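Local coordinates for UPF0045 protein MJ1052 (Methanocaldococcus jannaschii, PDB 2EPI) that is of unknown function but may bind thiamine or a related small molecule, at residues D37-T42 against V48-L53; K79-K84 against E91-A96. All coordinates share one frame; numbering follows the deposited sequence.

In the fold
Both contacts are built on one antiparallel sheet, whose strands run in the order 39-43, 46-50, 6-16, 73-83. Contact 1, the hairpin at one end of that order, is the more central, about 7 Å from the chain centre to its own; contact 2, about 14 Å out, is peripheral and sets the strand at the other end against the short C-terminal helix 90-96. Both are partly buried. The first covers 436 Å² through backbone pairing and apolar packing with one salt bridge, the second 151 Å² through charged side chains at subunit interfaces. Leu-53 CD1 meets Ile-80 CD1 at 4.1 Å. Both touch a second subunit, while strand 73-83 also continues the sheet into a third.

Contact 1 of 2, residues D37-T42 against V48-L53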
loop_
_atom_site.group_PDB
_atom_site.type_symbol
_atom_site.label_atom_id
_atom_site.label_comp_id
_atom_site.label_asym_id
_atom_site.label_seq_id
_atom_site.Cartn_x
_atom_site.Cartn_y
_atom_site.Cartn_z
ATOM N N ASP A 37 -22.506 -2.892 -8.333
ATOM C CA ASP A 37 -23.097 -3.932 -7.501
ATOM C C ASP A 37 -22.055 -4.461 -6.526
ATOM O O ASP A 37 -21.590 -5.597 -6.636
ATOM C CB ASP A 37 -23.642 -5.057 -8.387
ATOM C CG ASP A 37 -24.356 -6.131 -7.596
ATOM O OD1 ASP A 37 -24.924 -5.808 -6.531
ATOM O OD2 ASP A 37 -24.362 -7.296 -8.047
ATOM N N LEU A 38 -21.703 -3.615 -5.563
ATOM C CA LEU A 38 -20.695 -3.950 -4.566
ATOM C C LEU A 38 -21.144 -3.579 -3.163
ATOM O O LEU A 38 -21.947 -2.663 -2.985
ATOM C CB LEU A 38 -19.408 -3.168 -4.848
ATOM C CG LEU A 38 -18.839 -3.132 -6.266
ATOM C CD1 LEU A 38 -17.888 -1.945 -6.405
ATOM C CD2 LEU A 38 -18.130 -4.452 -6.562
ATOM N N LYS A 39 -20.618 -4.299 -2.176
ATOM C CA LYS A 39 -20.881 -3.990 -0.778
ATOM C C LYS A 39 -19.788 -2.962 -0.474
ATOM O O LYS A 39 -18.625 -3.184 -0.807
ATOM C CB LYS A 39 -20.706 -5.229 0.107
ATOM C CG LYS A 39 -21.837 -6.245 -0.009
ATOM C CD LYS A 39 -21.825 -7.216 1.168
ATOM C CE LYS A 39 -23.033 -8.145 1.142
ATOM N NZ LYS A 39 -23.037 -9.007 -0.071
ATOM N N VAL A 40 -20.160 -1.840 0.134
ATOM C CA VAL A 40 -19.197 -0.781 0.427
ATOM C C VAL A 40 -19.070 -0.509 1.923
ATOM O O VAL A 40 -20.050 -0.156 2.584
ATOM C CB VAL A 40 -19.607 0.527 -0.293
ATOM C CG1 VAL A 40 -18.549 1.594 -0.099
ATOM C CG2 VAL A 40 -19.825 0.255 -1.776
ATOM N N GLU A 41 -17.859 -0.670 2.450
ATOM C CA GLU A 41 -17.582 -0.444 3.864
ATOM C C GLU A 41 -16.435 0.551 4.000
ATOM O O GLU A 41 -15.270 0.177 3.919
ATOM C CB GLU A 41 -17.201 -1.758 4.552
ATOM C CG GLU A 41 -18.331 -2.776 4.639
ATOM C CD GLU A 41 -19.529 -2.248 5.406
ATOM O OE1 GLU A 41 -19.323 -1.618 6.463
ATOM O OE2 GLU A 41 -20.677 -2.470 4.960
ATOM N N THR A 42 -16.778 1.816 4.206
ATOM C CA THR A 42 -15.784 2.876 4.341
ATOM C C THR A 42 -15.227 2.987 5.752
ATOM O O THR A 42 -15.967 2.929 6.732
ATOM C CB THR A 42 -16.385 4.251 3.958
ATOM O OG1 THR A 42 -16.714 4.261 2.564
ATOM C CG2 THR A 42 -15.388 5.375 4.244
ATOM N N VAL A 48 -13.450 -0.413 1.850
ATOM C CA VAL A 48 -13.393 -1.841 1.569
ATOM C C VAL A 48 -14.569 -2.171 0.655
ATOM O O VAL A 48 -15.680 -1.684 0.861
ATOM C CB VAL A 48 -13.476 -2.682 2.874
ATOM C CG1 VAL A 48 -13.670 -4.161 2.544
ATOM C CG2 VAL A 48 -12.205 -2.490 3.680
ATOM N N LEU A 49 -14.316 -2.982 -0.364
ATOM C CA LEU A 49 -15.357 -3.348 -1.311
ATOM C C LEU A 49 -15.417 -4.858 -1.441
ATOM O O LEU A 49 -14.407 -5.545 -1.278
ATOM C CB LEU A 49 -15.062 -2.732 -2.689
ATOM C CG LEU A 49 -14.804 -1.226 -2.756
ATOM C CD1 LEU A 49 -14.217 -0.857 -4.119
ATOM C CD2 LEU A 49 -16.103 -0.474 -2.495
ATOM N N GLU A 50 -16.614 -5.363 -1.724
ATOM C CA GLU A 50 -16.840 -6.789 -1.913
ATOM C C GLU A 50 -17.699 -6.945 -3.162
ATOM O O GLU A 50 -18.740 -6.303 -3.291
ATOM C CB GLU A 50 -17.580 -7.400 -0.720
ATOM C CG GLU A 50 -17.911 -8.883 -0.927
ATOM C CD GLU A 50 -18.925 -9.415 0.075
ATOM O OE1 GLU A 50 -18.686 -9.291 1.293
ATOM O OE2 GLU A 50 -19.962 -9.965 -0.359
ATOM N N GLY A 51 -17.255 -7.793 -4.083
ATOM C CA GLY A 51 -18.010 -8.000 -5.305
ATOM C C GLY A 51 -17.155 -8.571 -6.415
ATOM O O GLY A 51 -16.039 -9.022 -6.172
ATOM N N ASP A 52 -17.685 -8.545 -7.636
ATOM C CA ASP A 52 -16.982 -9.067 -8.802
ATOM C C ASP A 52 -15.695 -8.293 -9.085
ATOM O O ASP A 52 -15.675 -7.062 -9.025
ATOM C CB ASP A 52 -17.890 -9.009 -10.030
ATOM C CG ASP A 52 -17.195 -9.494 -11.284
ATOM O OD1 ASP A 52 -16.955 -10.719 -11.396
ATOM O OD2 ASP A 52 -16.873 -8.649 -12.149
ATOM N N LEU A 53 -14.629 -9.017 -9.415
ATOM C CA LEU A 53 -13.337 -8.388 -9.685
ATOM C C LEU A 53 -13.385 -7.342 -10.791
ATOM O O LEU A 53 -12.815 -6.263 -10.650
ATOM C CB LEU A 53 -12.284 -9.450 -10.022
ATOM C CG LEU A 53 -10.874 -8.946 -10.358
ATOM C CD1 LEU A 53 -10.354 -8.036 -9.253
ATOM C CD2 LEU A 53 -9.946 -10.138 -10.537
HETATM O O HOH W 1 -20.240 -7.258 -8.257
#
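Lys-39 lays its aliphatic chain alongside Glu-50, the two pointing the same way, with CB to CB at 3.9 Å. A bend at the last torsion (chi4 63°) turns the ammonium toward the Glu-50 carboxylate, and Lys-39 NZ reaches Glu-50 OE2 at 3.2 Å, 45° out of the carboxylate plane, in a salt bridge. Beneath them the backbones pair antiparallel: Lys-39 N donates to Glu-50 O at 3.0 Å, the return bond completes this hydrogen-bonded pair, and Glu-41 with Val-48 forms the next. Between them lies the non-hydrogen-bonded pair Val-40 and Leu-49, whose side chains share the other face; Leu-49 CD2 sits 3.9 Å from Val-40 CG2, and Phe-33 of helix 23-33 touches both. At the open end of this beta hairpin, Leu-38 CD2 packs 3.8 Å from Gly-51 CA, where a side chain would clash, and a water links Asp-37 O to Asp-52 N. Since Glu-50 OE1 also accepts from the backbone N of Ile-90, an alanine in place of Glu-50 would probably leave both Lys-39 and that N-H without their carboxylate partner. The buried carboxylate thus has its two oxygens divided between a lysine and a helix start, which would be expected to favour its ionised form.

Contact 2 of 2, residues K79-K84 against E91-A96; sequences KIDERK and ERKLKA
Lys-93 NZ and Asp-81 OD2 meet at 2.9 Å, a salt bridge between side chains that come from opposite directions. The ammonium stands 48° out of the carboxylate plane, and a bend at chi3 (68°) in the lysine chain brings it there. Asp-81 is buried, its OD2 also pairs with Arg-73 of the third subunit, and Lys-93 NZ donates to Ala-44 O of the second subunit. The CA atoms of Asp-81 and Lys-93 are 10.4 Å apart, so the span is made by side chains, chiefly the long lysine and arginines. The core topology is ferredoxin-like, βαββαβ, with helix 90-96 added after strand 73-83, which is outermost within the chain but continued by an antiparallel strand of the third subunit. Two arginines complete the close-packed part. Arg-92 NH2 comes to the edge of the Arg-83 guanidinium, 3.2 Å from Arg-83 NH1, and the two planes are nearly perpendicular at 87°. Both atoms are donors, so like charges approach without bonding; Arg-92 NH2 also lies 3.3 Å from Arg-83 CD. Each arginine is anchored away from the other, Arg-83 NH2 by a salt bridge to Asp-85 and Arg-92 NE by Glu-87 O. By contrast, on the exposed side of the helix Lys-95 NZ bridges to Glu-91 OE2 at 3.0 Å, one turn apart.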
loop_
_atom_site.group_PDB
_atom_site.type_symbol
_atom_site.label_atom_id
_atom_site.label_comp_id
_atom_site.label_asym_id
_atom_site.label_seq_id
_atom_site.Cartn_x
_atom_site.Cartn_y
_atom_site.Cartn_z
ATOM N N LYS A 79 -6.240 -2.707 -3.541
ATOM C CA LYS A 79 -5.665 -3.943 -3.032
ATOM C C LYS A 79 -6.736 -5.011 -3.158
ATOM O O LYS A 79 -7.866 -4.805 -2.729
ATOM C CB LYS A 79 -5.246 -3.788 -1.571
ATOM C CG LYS A 79 -4.600 -5.040 -1.004
ATOM C CD LYS A 79 -4.096 -4.816 0.413
ATOM C CE LYS A 79 -2.941 -3.832 0.452
ATOM N NZ LYS A 79 -2.549 -3.529 1.862
ATOM N N ILE A 80 -6.378 -6.139 -3.763
ATOM C CA ILE A 80 -7.314 -7.240 -3.955
ATOM C C ILE A 80 -6.889 -8.439 -3.131
ATOM O O ILE A 80 -5.711 -8.786 -3.096
ATOM C CB ILE A 80 -7.364 -7.692 -5.435
ATOM C CG1 ILE A 80 -7.790 -6.527 -6.329
ATOM C CG2 ILE A 80 -8.323 -8.865 -5.585
ATOM C CD1 ILE A 80 -9.111 -5.916 -5.963
ATOM N N ASP A 81 -7.855 -9.067 -2.472
ATOM C CA ASP A 81 -7.594 -10.255 -1.665
ATOM C C ASP A 81 -8.552 -11.309 -2.204
ATOM O O ASP A 81 -9.762 -11.212 -2.006
ATOM C CB ASP A 81 -7.900 -9.983 -0.190
ATOM C CG ASP A 81 -7.431 -11.105 0.726
ATOM O OD1 ASP A 81 -7.371 -12.269 0.274
ATOM O OD2 ASP A 81 -7.130 -10.824 1.906
ATOM N N GLU A 82 -8.013 -12.307 -2.896
ATOM C CA GLU A 82 -8.845 -13.357 -3.471
ATOM C C GLU A 82 -8.342 -14.751 -3.129
ATOM O O GLU A 82 -7.145 -15.023 -3.194
ATOM C CB GLU A 82 -8.915 -13.199 -4.997
ATOM C CG GLU A 82 -9.559 -14.384 -5.722
ATOM C CD GLU A 82 -9.788 -14.123 -7.197
ATOM O OE1 GLU A 82 -8.984 -13.382 -7.801
ATOM O OE2 GLU A 82 -10.765 -14.669 -7.760
ATOM N N ARG A 83 -9.265 -15.630 -2.760
ATOM C CA ARG A 83 -8.907 -17.003 -2.432
ATOM C C ARG A 83 -9.905 -17.937 -3.104
ATOM O O ARG A 83 -11.038 -17.545 -3.395
ATOM C CB ARG A 83 -8.893 -17.211 -0.911
ATOM C CG ARG A 83 -10.238 -17.062 -0.222
ATOM C CD ARG A 83 -10.071 -17.064 1.292
ATOM N NE ARG A 83 -9.407 -18.269 1.785
ATOM C CZ ARG A 83 -9.050 -18.457 3.053
ATOM N NH1 ARG A 83 -9.292 -17.515 3.956
ATOM N NH2 ARG A 83 -8.452 -19.584 3.420
ATOM N N LYS A 84 -9.480 -19.169 -3.362
ATOM C CA LYS A 84 -10.336 -20.144 -4.029
ATOM C C LYS A 84 -10.806 -21.264 -3.103
ATOM O O LYS A 84 -11.696 -22.035 -3.461
ATOM C CB LYS A 84 -9.588 -20.747 -5.222
ATOM C CG LYS A 84 -8.413 -21.625 -4.815
ATOM C CD LYS A 84 -7.225 -21.464 -5.750
ATOM C CE LYS A 84 -7.516 -21.961 -7.150
ATOM N NZ LYS A 84 -6.290 -21.883 -7.989
ATOM N N GLU A 91 -17.922 -10.462 5.429
ATOM C CA GLU A 91 -18.502 -11.176 6.564
ATOM C C GLU A 91 -17.581 -12.281 7.071
ATOM O O GLU A 91 -17.229 -12.317 8.251
ATOM C CB GLU A 91 -19.845 -11.792 6.164
ATOM C CG GLU A 91 -20.577 -12.481 7.307
ATOM C CD GLU A 91 -21.747 -13.317 6.831
ATOM O OE1 GLU A 91 -22.564 -12.802 6.039
ATOM O OE2 GLU A 91 -21.853 -14.492 7.253
ATOM N N ARG A 92 -17.197 -13.189 6.179
ATOM C CA ARG A 92 -16.332 -14.290 6.574
ATOM C C ARG A 92 -14.998 -13.793 7.121
ATOM O O ARG A 92 -14.483 -14.335 8.098
ATOM C CB ARG A 92 -16.078 -15.234 5.397
ATOM C CG ARG A 92 -15.386 -16.527 5.808
ATOM C CD ARG A 92 -14.882 -17.295 4.602
ATOM N NE ARG A 92 -13.863 -16.543 3.875
ATOM C CZ ARG A 92 -12.673 -16.219 4.373
ATOM N NH1 ARG A 92 -12.343 -16.584 5.605
ATOM N NH2 ARG A 92 -11.815 -15.523 3.638
ATOM N N LYS A 93 -14.434 -12.764 6.495
ATOM C CA LYS A 93 -13.156 -12.229 6.954
ATOM C C LYS A 93 -13.258 -11.686 8.375
ATOM O O LYS A 93 -12.402 -11.963 9.216
ATOM C CB LYS A 93 -12.661 -11.116 6.024
ATOM C CG LYS A 93 -12.348 -11.574 4.606
ATOM C CD LYS A 93 -11.359 -10.637 3.927
ATOM C CE LYS A 93 -9.988 -10.723 4.587
ATOM N NZ LYS A 93 -8.966 -9.871 3.921
ATOM N N LEU A 94 -14.307 -10.916 8.640
ATOM C CA LEU A 94 -14.493 -10.332 9.963
ATOM C C LEU A 94 -14.852 -11.352 11.036
ATOM O O LEU A 94 -14.380 -11.254 12.166
ATOM C CB LEU A 94 -15.557 -9.234 9.912
ATOM C CG LEU A 94 -15.196 -8.007 9.073
ATOM C CD1 LEU A 94 -16.324 -6.988 9.145
ATOM C CD2 LEU A 94 -13.892 -7.400 9.579
ATOM N N LYS A 95 -15.687 -12.327 10.694
ATOM C CA LYS A 95 -16.067 -13.341 11.670
ATOM C C LYS A 95 -14.877 -14.234 12.002
ATOM O O LYS A 95 -14.730 -14.706 13.132
ATOM C CB LYS A 95 -17.236 -14.176 11.141
ATOM C CG LYS A 95 -18.532 -13.385 11.049
ATOM C CD LYS A 95 -19.713 -14.250 10.637
ATOM C CE LYS A 95 -20.990 -13.422 10.596
ATOM N NZ LYS A 95 -22.184 -14.220 10.203
ATOM N N ALA A 96 -14.018 -14.451 11.011
ATOM C CA ALA A 96 -12.831 -15.273 11.195
ATOM C C ALA A 96 -11.919 -14.621 12.228
ATOM O O ALA A 96 -11.225 -15.305 12.977
ATOM C CB ALA A 96 -12.094 -15.426 9.870
#